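Local structure of adenylate isopentenyltransferase (Humulus lupulus, 3A8T) at residues Thr275-Leu278 / Ala279-Ile283. The protein transfers an isopentenyl group from dimethylallyl diphosphate to the adenine amino group of ATP, ADP or AMP, a step of cytokinin biosynthesis in hop. Residues are numbered along the deposited sequence; the frame is centred on the assembly and turned at random.
With ATP (adenosine-5'-triphosphate), chain B.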
loop_
_atom_site.group_PDB
_atom_site.type_symbol
_atom_site.label_atom_id
_atom_site.label_comp_id
_atom_site.label_asym_id
_atom_site.label_seq_id
_atom_site.Cartn_x
_atom_site.Cartn_y
_atom_site.Cartn_z
ATOM N N THR A 275 -0.095 -2.856 -11.707
ATOM C CA THR A 275 0.664 -2.430 -10.538
ATOM C C THR A 275 1.620 -1.339 -10.939
ATOM O O THR A 275 1.769 -0.324 -10.268
ATOM C CB THR A 275 1.415 -3.628 -9.988
ATOM O OG1 THR A 275 0.475 -4.562 -9.430
ATOM C CG2 THR A 275 2.438 -3.190 -8.966
ATOM N N CYS A 276 2.228 -1.580 -12.093
ATOM C CA CYS A 276 3.151 -0.695 -12.696
ATOM C C CYS A 276 2.421 0.578 -13.097
ATOM O O CYS A 276 2.936 1.669 -12.873
ATOM C CB CYS A 276 3.844 -1.430 -13.862
ATOM S SG CYS A 276 5.051 -2.741 -13.240
ATOM N N HIS A 277 1.226 0.458 -13.664
ATOM C CA HIS A 277 0.472 1.647 -14.034
ATOM C C HIS A 277 0.017 2.428 -12.810
ATOM O O HIS A 277 -0.006 3.648 -12.826
ATOM C CB HIS A 277 -0.763 1.267 -14.859
ATOM C CG HIS A 277 -0.472 1.084 -16.316
ATOM N ND1 HIS A 277 -1.055 0.094 -17.080
ATOM C CD2 HIS A 277 0.357 1.761 -17.143
ATOM C CE1 HIS A 277 -0.590 0.166 -18.311
ATOM N NE2 HIS A 277 0.269 1.168 -18.374
ATOM N N LEU A 278 -0.399 1.703 -11.768
ATOM C CA LEU A 278 -0.849 2.350 -10.527
ATOM C C LEU A 278 0.329 3.159 -9.964
ATOM O O LEU A 278 0.156 4.269 -9.468
ATOM C CB LEU A 278 -1.305 1.296 -9.501
ATOM C CG LEU A 278 -1.558 1.876 -8.108
ATOM C CD1 LEU A 278 -2.703 2.904 -8.166
ATOM C CD2 LEU A 278 -1.858 0.772 -7.102
ATOM N N ALA A 279 1.532 2.598 -10.074
ATOM C CA ALA A 279 2.720 3.282 -9.570
ATOM C C ALA A 279 2.916 4.640 -10.269
ATOM O O ALA A 279 3.229 5.669 -9.637
ATOM C CB ALA A 279 3.999 2.373 -9.734
ATOM N N LYS A 280 2.669 4.633 -11.564
ATOM C CA LYS A 280 2.827 5.831 -12.343
ATOM C C LYS A 280 1.814 6.879 -11.972
ATOM O O LYS A 280 2.145 8.075 -11.887
ATOM C CB LYS A 280 2.726 5.535 -13.836
ATOM C CG LYS A 280 3.712 4.542 -14.408
ATOM C CD LYS A 280 3.725 4.730 -15.938
ATOM C CE LYS A 280 4.502 3.665 -16.704
ATOM N NZ LYS A 280 5.907 3.544 -16.272
ATOM N N ARG A 281 0.575 6.461 -11.760
ATOM C CA ARG A 281 -0.455 7.442 -11.403
ATOM C C ARG A 281 -0.251 8.032 -10.008
ATOM O O ARG A 281 -0.631 9.166 -9.753
ATOM C CB ARG A 281 -1.852 6.828 -11.490
ATOM C CG ARG A 281 -2.261 6.513 -12.899
ATOM C CD ARG A 281 -3.715 6.043 -13.006
ATOM N NE ARG A 281 -4.001 4.774 -12.318
ATOM C CZ ARG A 281 -3.961 3.556 -12.880
ATOM N NH1 ARG A 281 -3.633 3.383 -14.170
ATOM N NH2 ARG A 281 -4.307 2.501 -12.146
ATOM N N GLN A 282 0.337 7.247 -9.107
ATOM C CA GLN A 282 0.606 7.689 -7.754
ATOM C C GLN A 282 1.689 8.738 -7.713
ATOM O O GLN A 282 1.547 9.744 -7.032
ATOM C CB GLN A 282 1.011 6.503 -6.909
ATOM C CG GLN A 282 -0.179 5.615 -6.579
ATOM C CD GLN A 282 0.201 4.429 -5.738
ATOM O OE1 GLN A 282 1.188 3.763 -6.026
ATOM N NE2 GLN A 282 -0.598 4.137 -4.701
ATOM N N ILE A 283 2.767 8.492 -8.456
ATOM C CA ILE A 283 3.900 9.398 -8.545
ATOM C C ILE A 283 3.455 10.750 -9.109
ATOM O O ILE A 283 3.740 11.788 -8.513
ATOM C CB ILE A 283 4.972 8.789 -9.457
ATOM C CG1 ILE A 283 5.574 7.554 -8.785
ATOM C CG2 ILE A 283 6.000 9.804 -9.823
ATOM C CD1 ILE A 283 6.347 6.655 -9.761
HETATM P PG ATP B . -8.183 6.519 -6.868
HETATM O O1G ATP B . -9.075 7.423 -6.075
HETATM O O2G ATP B . -9.017 5.151 -7.168
HETATM O O3G ATP B . -7.798 7.202 -8.280
HETATM P PB ATP B . -6.645 6.677 -4.588
HETATM O O1B ATP B . -5.988 7.943 -4.471
HETATM O O2B ATP B . -8.072 6.812 -3.990
HETATM O O3B ATP B . -6.733 6.201 -6.110
HETATM P PA ATP B . -4.832 4.525 -4.406
HETATM O O1A ATP B . -4.008 5.069 -5.475
HETATM O O2A ATP B . -3.811 3.991 -3.262
HETATM O O3A ATP B . -5.832 5.611 -3.669
HETATM O "O5'" ATP B . -5.642 3.189 -4.858
HETATM C "C5'" ATP B . -6.200 3.276 -6.140
HETATM C "C4'" ATP B . -6.416 1.852 -6.615
HETATM O "O4'" ATP B . -5.153 1.175 -6.629
HETATM C "C3'" ATP B . -7.308 0.988 -5.690
HETATM O "O3'" ATP B . -8.685 1.145 -6.021
HETATM C "C2'" ATP B . -6.770 -0.429 -5.948
HETATM O "O2'" ATP B . -7.387 -0.983 -7.058
HETATM C "C1'" ATP B . -5.293 -0.238 -6.206
HETATM N N9 ATP B . -4.506 -0.499 -4.969
HETATM C C8 ATP B . -4.051 0.452 -4.057
HETATM N N7 ATP B . -3.478 -0.132 -3.024
HETATM C C5 ATP B . -3.518 -1.484 -3.196
HETATM C C6 ATP B . -3.085 -2.650 -2.447
HETATM N N6 ATP B . -2.462 -2.553 -1.229
HETATM N N1 ATP B . -3.318 -3.867 -2.982
HETATM C C2 ATP B . -3.920 -4.007 -4.156
HETATM N N3 ATP B . -4.341 -2.969 -4.881
HETATM C C4 ATP B . -4.176 -1.723 -4.465
#
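The amide N of A279 donates to the carbonyl O of T275 at 2.9 Å, one of four i-to-i+4 bonds joining 275-278 to 279-283 in the alpha-helix 257-289, which passes the ATP site of this P-loop-type fold. One turn on, Q282 N reaches L278 O at 3.0 Å. The same pair of residues faces the nucleotide with its side chains. L278 has CG anti to its own N (chi1 170°), which sends the isobutyl group out toward the ribose: CD2 lies 3.4 Å from O4' of ATP, and CD1 stands at the same separation, so both methyls meet the furanose oxygen. Against this the Q282 chain, extended beyond CG, runs obliquely, its amide carbon CD 3.9 Å from L278 CG. The amide is held chiefly through OE1, which accepts from the backbone N of T49 in the ATP-binding loop; NE2 adds a weak bond to G138 O, and NE2 also lies 3.5 Å from O2A of the alpha-phosphate. Q282 thus ties this helix to the nucleotide-binding loop, and L278 forms a nonpolar wall beside the sugar. A different side of the helix packs inward, where A279 rests on L187 and L191 of helix 184-201, and T275 OG1 donates a hydrogen bond to I271 O, one turn earlier in the same helix. On the exposed flank, R281 bends at chi3 (-64°) and folds back along the preceding turn. One face of its guanidinium lies over H277 O and L278 CA, each displaced toward the rim, and NH1 comes 3.6 Å from H277 CB.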